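PA14 domain-containing protein (Clostridium clariflavum, PDB 6QDI) is the tandem PA14-domain part of a membrane-bound, RsgI-type anti-sigma factor, binds calcium ions and probably senses plant-biomass polysaccharides outside the cell. Local coordinates at residues F216-S219 with G223-L226; Q207-G212 with Q289-P294; V71-D76 with V119-S124. One frame throughout, in Å; residues are numbered along the deposited sequence. Where two conformers were deposited one is given.

Contact 1 of 3, residues F216-S219 with G223-L226; sequences FYVS and GASL
Strands 216-219 and 223-226 run nearly antiparallel, with 160° between their N-to-C directions, and their axes come within 8.3 Å of each other. V218 and A224 face each other with CA atoms 7.8 Å apart, a spacing that belongs to two sheets packed face to face. This is the beta-sandwich core of the second PA14 domain: strand 212-220 belongs to one sheet, strand 223-228 to the other, and the short turn between them, which carries the calcium ligands D221 and D222, takes the chain across.

Contact between the layers is wholly apolar and rests on V218, whose two methyls divide the work. CG1, anti to the backbone N (chi1 177°), meets CB of A224 at 4.0 Å, while CG2 meets L226. The V218 and L226 side chains lie askew to one another, and I273 and L275 of the neighbouring strand also pack on V218. F216 starts toward the opposite sheet but its ring turns away to W277, leaving the methylene to make the contact. One methyl of L226, CD2, serves both neighbours, lying 4.1 Å from V218 CG2 and 4.2 Å from F216 CB.

Contact 2 of 3, residues Q207-G212 with Q289-P294; sequences QVPYDG and QSCLYP
Q207, C291 and Y293 carry most of this contact, in which the end of strand 198-207 and the loop after it meet the closing 3-10 turn and short strand 292-293 of the second PA14 domain. The backbone of Q207 makes the polar link: its N donates to O of C291 at 2.9 Å, with an N-H...O angle of 159°. This bond belongs to the antiparallel pairing of strands 198-207 and 292-293, which ties the C-terminal residues to the sheet.

The Q207 side chain runs obliquely past the tyrosine ring. Its CG lies anti to the backbone N (chi1 -167°), and CB comes within 3.7 Å of Y293 CE1. Farther out, OE1 approaches the same CE1 obliquely at 3.6 Å, with the amide and ring planes turned 76° apart. The other end of the amide, NE2, is hydrogen-bonded to the backbone O of G255, while the hydroxyl of Y293 makes a weak hydrogen bond to N of K153.

C291 fills the other half of the interface. Its SG lies anti to the carbonyl carbon, and this places the sulfur 4.0 Å from CD of P209 and 3.6 Å from O of Q207. W277 of strand 271-279 packs on both C291 and P209, leaving the buried thiol between apolar side chains and the Q207 carbonyl.

The two sides are thus joined by one backbone bond flanked by van der Waals packing. The bond from NE2 to G255 O holds the amide of Q207, while its OE1 rests beside CE1 and OH of Y293, so that glutamine and tyrosine side chains meet by van der Waals contact.

Contact 3 of 3, residues V71-D76 with V119-S124; sequences VRLWID and VKLEWS
Two layers of the beta-sandwich in the N-terminal PA14 domain meet where strand 71-75 faces strand 117-125. The first belongs to the sheet that also contains 78-83 and 104-113, the second to the sheet with 59-68. Across the interface, the CA atoms of V71 and V119 are 8.2 Å apart and those of L73 and L121 9.5 Å, so the strands meet through side chains, two residues on each.

Nearer the calcium-binding end, in one of the two conformers of V71, its CG2 touches CG2 of V119 at 3.9 Å, with the two valines at a slant. V119 takes the less usual rotamer (chi1 58°), with CG1 wedged between the backbone N and the carbonyl carbon; CG2 is thereby anti to N and reaches across to V71.

Farther along, L73 and L121 meet methyl to methyl, CD2 to CD1, at 3.9 Å. Both leucines hold CG anti to the backbone N, yet their side chains cross at about a right angle. I65 of strand 59-68 packs against V71 and L121, and F63 against L73, continuing the apolar layer around these four residues.

All four residues are buried and the meeting groups are methyls, so the contact probably rests on dispersion and the exclusion of water, with the directional backbone bonding kept within each layer.

In the fold
Contacts 1 and 3 are sheet-to-sheet packing in the cores of the two tandem PA14 domains, with centres about 38 Å apart on opposite sides of the chain's centre. Each lies near a calcium site without touching the ion: the side chain of A224 is about 11 Å from a bound calcium ion, and that of V119 about 10 Å from another. Contact 2 is in the same domain as contact 1, their centres about 18 Å apart, but away from the calcium sites. Along the chain, contact 1 is nested within the loop that contact 2 closes, whereas contact 3 is complete before either begins. The nearest atoms of contacts 2 and 3 are about 27 Å apart.

Contact 1 of 3, residues F216-S219 with G223-L226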
loop_
_atom_site.group_PDB
_atom_site.type_symbol
_atom_site.label_atom_id
_atom_site.label_comp_id
_atom_site.label_asym_id
_atom_site.label_seq_id
_atom_site.Cartn_x
_atom_site.Cartn_y
_atom_site.Cartn_z
ATOM N N PHE A 216 19.044 -5.472 9.594
ATOM C CA PHE A 216 17.802 -4.697 9.542
ATOM C C PHE A 216 17.993 -3.468 8.657
ATOM O O PHE A 216 19.035 -2.802 8.711
ATOM C CB PHE A 216 17.381 -4.262 10.939
ATOM C CG PHE A 216 17.087 -5.406 11.827
ATOM C CD1 PHE A 216 15.824 -5.969 11.834
ATOM C CD2 PHE A 216 18.017 -5.916 12.680
ATOM C CE1 PHE A 216 15.507 -7.034 12.657
ATOM C CE2 PHE A 216 17.723 -6.995 13.490
ATOM C CZ PHE A 216 16.461 -7.568 13.466
ATOM N N TYR A 217 16.969 -3.187 7.865
ATOM C CA TYR A 217 16.940 -2.036 6.958
ATOM C C TYR A 217 15.765 -1.163 7.346
ATOM O O TYR A 217 14.629 -1.633 7.471
ATOM C CB TYR A 217 16.766 -2.463 5.519
ATOM C CG TYR A 217 17.861 -3.351 4.964
ATOM C CD1 TYR A 217 17.911 -4.710 5.181
ATOM C CD2 TYR A 217 18.870 -2.788 4.208
ATOM C CE1 TYR A 217 18.960 -5.475 4.649
ATOM C CE2 TYR A 217 19.888 -3.550 3.675
ATOM C CZ TYR A 217 19.918 -4.892 3.910
ATOM O OH TYR A 217 20.926 -5.702 3.418
ATOM N N VAL A 218 16.019 0.131 7.464
ATOM C CA VAL A 218 14.946 1.099 7.674
ATOM C C VAL A 218 14.973 2.061 6.504
ATOM O O VAL A 218 15.975 2.767 6.276
ATOM C CB VAL A 218 15.130 1.861 8.987
ATOM C CG1 VAL A 218 14.066 2.918 9.169
ATOM C CG2 VAL A 218 15.077 0.896 10.140
ATOM N N SER A 219 13.880 2.098 5.749
ATOM C CA SER A 219 13.719 3.065 4.645
ATOM C C SER A 219 12.735 4.118 5.121
ATOM O O SER A 219 11.697 3.775 5.625
ATOM C CB SER A 219 13.178 2.350 3.433
ATOM O OG SER A 219 14.028 1.322 3.002
ATOM N N GLY A 223 12.769 11.162 8.651
ATOM C CA GLY A 223 13.713 10.898 9.729
ATOM C C GLY A 223 13.327 9.627 10.452
ATOM O O GLY A 223 12.138 9.280 10.524
ATOM N N ALA A 224 14.327 8.930 10.981
ATOM C CA ALA A 224 14.090 7.693 11.704
ATOM C C ALA A 224 15.265 7.391 12.579
ATOM O O ALA A 224 16.406 7.744 12.284
ATOM C CB ALA A 224 13.830 6.530 10.773
ATOM N N SER A 225 14.971 6.663 13.662
ATOM C CA SER A 225 15.984 6.101 14.535
ATOM C C SER A 225 15.569 4.708 14.955
ATOM O O SER A 225 14.403 4.470 15.243
ATOM C CB SER A 225 16.240 6.967 15.763
ATOM O OG SER A 225 16.894 8.194 15.367
ATOM N N LEU A 226 16.540 3.805 14.980
ATOM C CA LEU A 226 16.284 2.432 15.370
ATOM C C LEU A 226 17.166 2.003 16.526
ATOM O O LEU A 226 18.407 2.029 16.429
ATOM C CB LEU A 226 16.554 1.464 14.212
ATOM C CG LEU A 226 16.266 -0.003 14.503
ATOM C CD1 LEU A 226 14.768 -0.273 14.640
ATOM C CD2 LEU A 226 16.827 -0.881 13.395
#

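Contact 2 of 3, residues Q207-G212 with Q289-P294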
loop_
_atom_site.group_PDB
_atom_site.type_symbol
_atom_site.label_atom_id
_atom_site.label_comp_id
_atom_site.label_asym_id
_atom_site.label_seq_id
_atom_site.Cartn_x
_atom_site.Cartn_y
_atom_site.Cartn_z
ATOM N N GLN A 207 10.920 -11.469 17.581
ATOM C CA GLN A 207 11.349 -12.790 17.992
ATOM C C GLN A 207 11.894 -13.509 16.782
ATOM O O GLN A 207 11.202 -13.661 15.770
ATOM C CB GLN A 207 10.236 -13.557 18.712
ATOM C CG GLN A 207 10.815 -14.800 19.421
ATOM C CD GLN A 207 9.958 -15.286 20.589
ATOM O OE1 GLN A 207 8.749 -15.021 20.623
ATOM N NE2 GLN A 207 10.573 -15.939 21.555
ATOM N N VAL A 208 13.124 -13.963 16.894
ATOM C CA VAL A 208 13.923 -14.409 15.764
ATOM C C VAL A 208 13.494 -15.804 15.331
ATOM O O VAL A 208 13.391 -16.705 16.139
ATOM C CB VAL A 208 15.403 -14.387 16.157
ATOM C CG1 VAL A 208 16.297 -15.026 15.107
ATOM C CG2 VAL A 208 15.820 -12.957 16.470
ATOM N N PRO A 209 13.258 -16.025 14.019
ATOM C CA PRO A 209 12.735 -17.325 13.605
ATOM C C PRO A 209 13.779 -18.415 13.430
ATOM O O PRO A 209 13.448 -19.584 13.615
ATOM C CB PRO A 209 12.069 -17.016 12.264
ATOM C CG PRO A 209 12.806 -15.796 11.745
ATOM C CD PRO A 209 13.098 -14.996 12.972
ATOM N N TYR A 210 14.991 -18.049 13.058
ATOM C CA TYR A 210 16.049 -18.988 12.614
ATOM C C TYR A 210 17.387 -18.584 13.152
ATOM O O TYR A 210 17.696 -17.391 13.213
ATOM C CB TYR A 210 16.139 -19.023 11.060
ATOM C CG TYR A 210 14.820 -19.192 10.343
ATOM C CD1 TYR A 210 14.040 -20.330 10.526
ATOM C CD2 TYR A 210 14.356 -18.221 9.477
ATOM C CE1 TYR A 210 12.801 -20.471 9.894
ATOM C CE2 TYR A 210 13.135 -18.375 8.841
ATOM C CZ TYR A 210 12.361 -19.494 9.057
ATOM O OH TYR A 210 11.142 -19.582 8.431
ATOM N N ASP A 211 18.225 -19.554 13.525
ATOM C CA ASP A 211 19.573 -19.222 13.892
ATOM C C ASP A 211 20.367 -18.692 12.660
ATOM O O ASP A 211 20.374 -19.317 11.614
ATOM C CB ASP A 211 20.356 -20.472 14.360
ATOM C CG ASP A 211 20.006 -21.041 15.665
ATOM O OD1 ASP A 211 19.154 -20.522 16.403
ATOM O OD2 ASP A 211 20.648 -22.067 15.989
ATOM N N GLY A 212 21.052 -17.575 12.846
ATOM C CA GLY A 212 21.991 -17.056 11.840
ATOM C C GLY A 212 22.111 -15.554 11.937
ATOM O O GLY A 212 21.743 -14.957 12.937
ATOM N N GLN A 289 4.515 -9.753 10.635
ATOM C CA GLN A 289 3.705 -9.761 11.837
ATOM C C GLN A 289 4.026 -10.961 12.728
ATOM O O GLN A 289 4.040 -10.839 13.949
ATOM C CB GLN A 289 2.236 -9.755 11.431
ATOM C CG GLN A 289 1.260 -9.725 12.599
ATOM C CD GLN A 289 -0.162 -9.664 12.124
ATOM O OE1 GLN A 289 -0.497 -10.299 11.131
ATOM N NE2 GLN A 289 -1.011 -8.943 12.825
ATOM N N SER A 290 4.251 -12.120 12.108
ATOM C CA SER A 290 4.492 -13.326 12.860
ATOM C C SER A 290 5.675 -13.245 13.796
ATOM O O SER A 290 5.753 -14.047 14.731
ATOM C CB SER A 290 4.708 -14.483 11.871
ATOM O OG SER A 290 5.848 -14.214 11.087
ATOM N N CYS A 291 6.609 -12.323 13.541
ATOM C CA CYS A 291 7.777 -12.144 14.388
ATOM C C CYS A 291 7.780 -10.879 15.231
ATOM O O CYS A 291 8.772 -10.610 15.910
ATOM C CB CYS A 291 9.026 -12.206 13.522
ATOM S SG CYS A 291 9.306 -13.834 12.768
ATOM N N LEU A 292 6.664 -10.115 15.239
ATOM C CA LEU A 292 6.575 -8.864 15.952
ATOM C C LEU A 292 5.611 -9.011 17.125
ATOM O O LEU A 292 4.492 -9.516 16.967
ATOM C CB LEU A 292 6.055 -7.772 15.021
ATOM C CG LEU A 292 6.985 -7.428 13.845
ATOM C CD1 LEU A 292 6.287 -6.455 12.895
ATOM C CD2 LEU A 292 8.329 -6.914 14.309
ATOM N N TYR A 293 6.053 -8.532 18.306
ATOM C CA TYR A 293 5.222 -8.561 19.493
ATOM C C TYR A 293 5.237 -7.223 20.176
ATOM O O TYR A 293 6.271 -6.538 20.213
ATOM C CB TYR A 293 5.749 -9.613 20.486
ATOM C CG TYR A 293 5.703 -11.022 19.993
ATOM C CD1 TYR A 293 6.665 -11.503 19.094
ATOM C CD2 TYR A 293 4.719 -11.898 20.388
ATOM C CE1 TYR A 293 6.636 -12.812 18.639
ATOM C CE2 TYR A 293 4.706 -13.205 19.946
ATOM C CZ TYR A 293 5.671 -13.673 19.099
ATOM O OH TYR A 293 5.652 -14.987 18.698
ATOM N N PRO A 294 4.111 -6.829 20.799
ATOM C CA PRO A 294 4.069 -5.526 21.456
ATOM C C PRO A 294 4.710 -5.517 22.836
ATOM O O PRO A 294 4.992 -4.455 23.358
ATOM C CB PRO A 294 2.574 -5.204 21.534
ATOM C CG PRO A 294 1.927 -6.514 21.483
ATOM C CD PRO A 294 2.766 -7.407 20.629
#

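Contact 3 of 3, residues V71-D76 with V119-S124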
loop_
_atom_site.group_PDB
_atom_site.type_symbol
_atom_site.label_atom_id
_atom_site.label_comp_id
_atom_site.label_asym_id
_atom_site.label_seq_id
_atom_site.Cartn_x
_atom_site.Cartn_y
_atom_site.Cartn_z
ATOM N N VAL A 71 -4.399 6.914 -11.724
ATOM C CA VAL A 71 -4.789 5.684 -12.407
ATOM C C VAL A 71 -3.798 5.324 -13.486
ATOM O O VAL A 71 -3.274 6.215 -14.191
ATOM C CB VAL A 71 -6.207 5.795 -13.018
ATOM C CG1 VAL A 71 -6.502 4.747 -14.104
ATOM C CG2 VAL A 71 -7.261 5.814 -11.927
ATOM N N ARG A 72 -3.588 4.020 -13.665
ATOM C CA ARG A 72 -2.998 3.451 -14.873
ATOM C C ARG A 72 -3.941 2.363 -15.350
ATOM O O ARG A 72 -4.363 1.523 -14.578
ATOM C CB ARG A 72 -1.595 2.869 -14.627
ATOM C CG ARG A 72 -0.529 3.942 -14.391
ATOM C CD ARG A 72 0.882 3.468 -14.549
ATOM N NE ARG A 72 1.881 4.553 -14.432
ATOM C CZ ARG A 72 2.710 4.741 -13.397
ATOM N NH1 ARG A 72 2.626 3.947 -12.288
ATOM N NH2 ARG A 72 3.601 5.748 -13.446
ATOM N N LEU A 73 -4.217 2.352 -16.670
ATOM C CA LEU A 73 -5.081 1.345 -17.296
ATOM C C LEU A 73 -4.373 0.661 -18.441
ATOM O O LEU A 73 -3.955 1.346 -19.365
ATOM C CB LEU A 73 -6.362 1.945 -17.816
ATOM C CG LEU A 73 -7.316 0.985 -18.576
ATOM C CD1 LEU A 73 -7.908 -0.056 -17.663
ATOM C CD2 LEU A 73 -8.419 1.769 -19.257
ATOM N N TRP A 74 -4.270 -0.658 -18.349
ATOM C CA TRP A 74 -3.754 -1.493 -19.427
ATOM C C TRP A 74 -4.905 -2.328 -19.969
ATOM O O TRP A 74 -5.611 -3.005 -19.214
ATOM C CB TRP A 74 -2.651 -2.467 -18.957
ATOM C CG TRP A 74 -1.353 -1.951 -18.458
ATOM C CD1 TRP A 74 -0.164 -1.972 -19.129
ATOM C CD2 TRP A 74 -1.046 -1.421 -17.165
ATOM N NE1 TRP A 74 0.837 -1.502 -18.352
ATOM C CE2 TRP A 74 0.333 -1.118 -17.154
ATOM C CE3 TRP A 74 -1.806 -1.137 -16.024
ATOM C CZ2 TRP A 74 0.974 -0.618 -16.027
ATOM C CZ3 TRP A 74 -1.162 -0.616 -14.898
ATOM C CH2 TRP A 74 0.212 -0.382 -14.909
ATOM N N ILE A 75 -5.057 -2.329 -21.301
ATOM C CA ILE A 75 -5.995 -3.213 -21.992
ATOM C C ILE A 75 -5.149 -3.989 -22.994
ATOM O O ILE A 75 -4.370 -3.390 -23.711
ATOM C CB ILE A 75 -7.109 -2.436 -22.742
ATOM C CG1 ILE A 75 -7.955 -1.566 -21.796
ATOM C CG2 ILE A 75 -7.969 -3.415 -23.539
ATOM C CD1 ILE A 75 -8.826 -2.349 -20.851
ATOM N N ASP A 76 -5.286 -5.305 -23.023
ATOM C CA ASP A 76 -4.494 -6.147 -23.914
ATOM C C ASP A 76 -3.002 -5.913 -23.712
ATOM O O ASP A 76 -2.202 -5.916 -24.663
ATOM C CB ASP A 76 -4.869 -5.905 -25.381
ATOM C CG ASP A 76 -4.266 -6.944 -26.331
ATOM O OD1 ASP A 76 -4.139 -8.116 -25.926
ATOM O OD2 ASP A 76 -3.945 -6.577 -27.459
ATOM N N VAL A 119 -13.077 6.335 -8.499
ATOM C CA VAL A 119 -12.577 5.831 -9.750
ATOM C C VAL A 119 -13.734 5.149 -10.476
ATOM O O VAL A 119 -14.450 4.308 -9.903
ATOM C CB VAL A 119 -11.359 4.916 -9.571
ATOM C CG1 VAL A 119 -11.592 3.718 -8.682
ATOM C CG2 VAL A 119 -10.814 4.471 -10.914
ATOM N N LYS A 120 -13.918 5.506 -11.728
ATOM C CA LYS A 120 -15.001 4.973 -12.548
ATOM C C LYS A 120 -14.486 4.689 -13.942
ATOM O O LYS A 120 -13.909 5.589 -14.568
ATOM C CB LYS A 120 -16.139 6.027 -12.642
ATOM C CG LYS A 120 -17.398 5.639 -13.351
ATOM C CD LYS A 120 -18.481 6.720 -13.168
ATOM C CE LYS A 120 -19.594 6.746 -14.195
ATOM N NZ LYS A 120 -20.689 7.584 -13.671
ATOM N N LEU A 121 -14.714 3.463 -14.426
ATOM C CA LEU A 121 -14.289 3.024 -15.780
ATOM C C LEU A 121 -15.499 2.833 -16.689
ATOM O O LEU A 121 -16.362 1.975 -16.418
ATOM C CB LEU A 121 -13.520 1.699 -15.687
ATOM C CG LEU A 121 -13.034 1.150 -17.018
ATOM C CD1 LEU A 121 -11.959 2.021 -17.628
ATOM C CD2 LEU A 121 -12.589 -0.286 -16.811
ATOM N N GLU A 122 -15.505 3.624 -17.754
ATOM C CA GLU A 122 -16.531 3.546 -18.801
ATOM C C GLU A 122 -15.891 3.151 -20.102
ATOM O O GLU A 122 -14.664 3.266 -20.304
ATOM C CB GLU A 122 -17.245 4.912 -18.968
ATOM C CG GLU A 122 -18.014 5.360 -17.737
ATOM C CD GLU A 122 -18.438 6.785 -17.906
ATOM O OE1 GLU A 122 -17.651 7.669 -17.547
ATOM O OE2 GLU A 122 -19.499 7.026 -18.531
ATOM N N TRP A 123 -16.743 2.743 -21.050
ATOM C CA TRP A 123 -16.313 2.495 -22.428
ATOM C C TRP A 123 -17.370 2.991 -23.413
ATOM O O TRP A 123 -18.524 3.208 -23.069
ATOM C CB TRP A 123 -15.933 1.019 -22.691
ATOM C CG TRP A 123 -17.018 -0.015 -22.576
ATOM C CD1 TRP A 123 -18.352 0.174 -22.281
ATOM C CD2 TRP A 123 -16.853 -1.398 -22.829
ATOM N NE1 TRP A 123 -18.992 -1.035 -22.275
ATOM C CE2 TRP A 123 -18.093 -2.019 -22.615
ATOM C CE3 TRP A 123 -15.759 -2.179 -23.159
ATOM C CZ2 TRP A 123 -18.263 -3.395 -22.749
ATOM C CZ3 TRP A 123 -15.926 -3.542 -23.303
ATOM C CH2 TRP A 123 -17.156 -4.140 -23.078
ATOM N N SER A 124 -16.926 3.198 -24.652
ATOM C CA SER A 124 -17.828 3.411 -25.778
ATOM C C SER A 124 -17.144 2.864 -27.042
ATOM O O SER A 124 -15.926 2.657 -27.113
ATOM C CB SER A 124 -18.164 4.884 -25.962
ATOM O OG SER A 124 -17.055 5.628 -26.423
#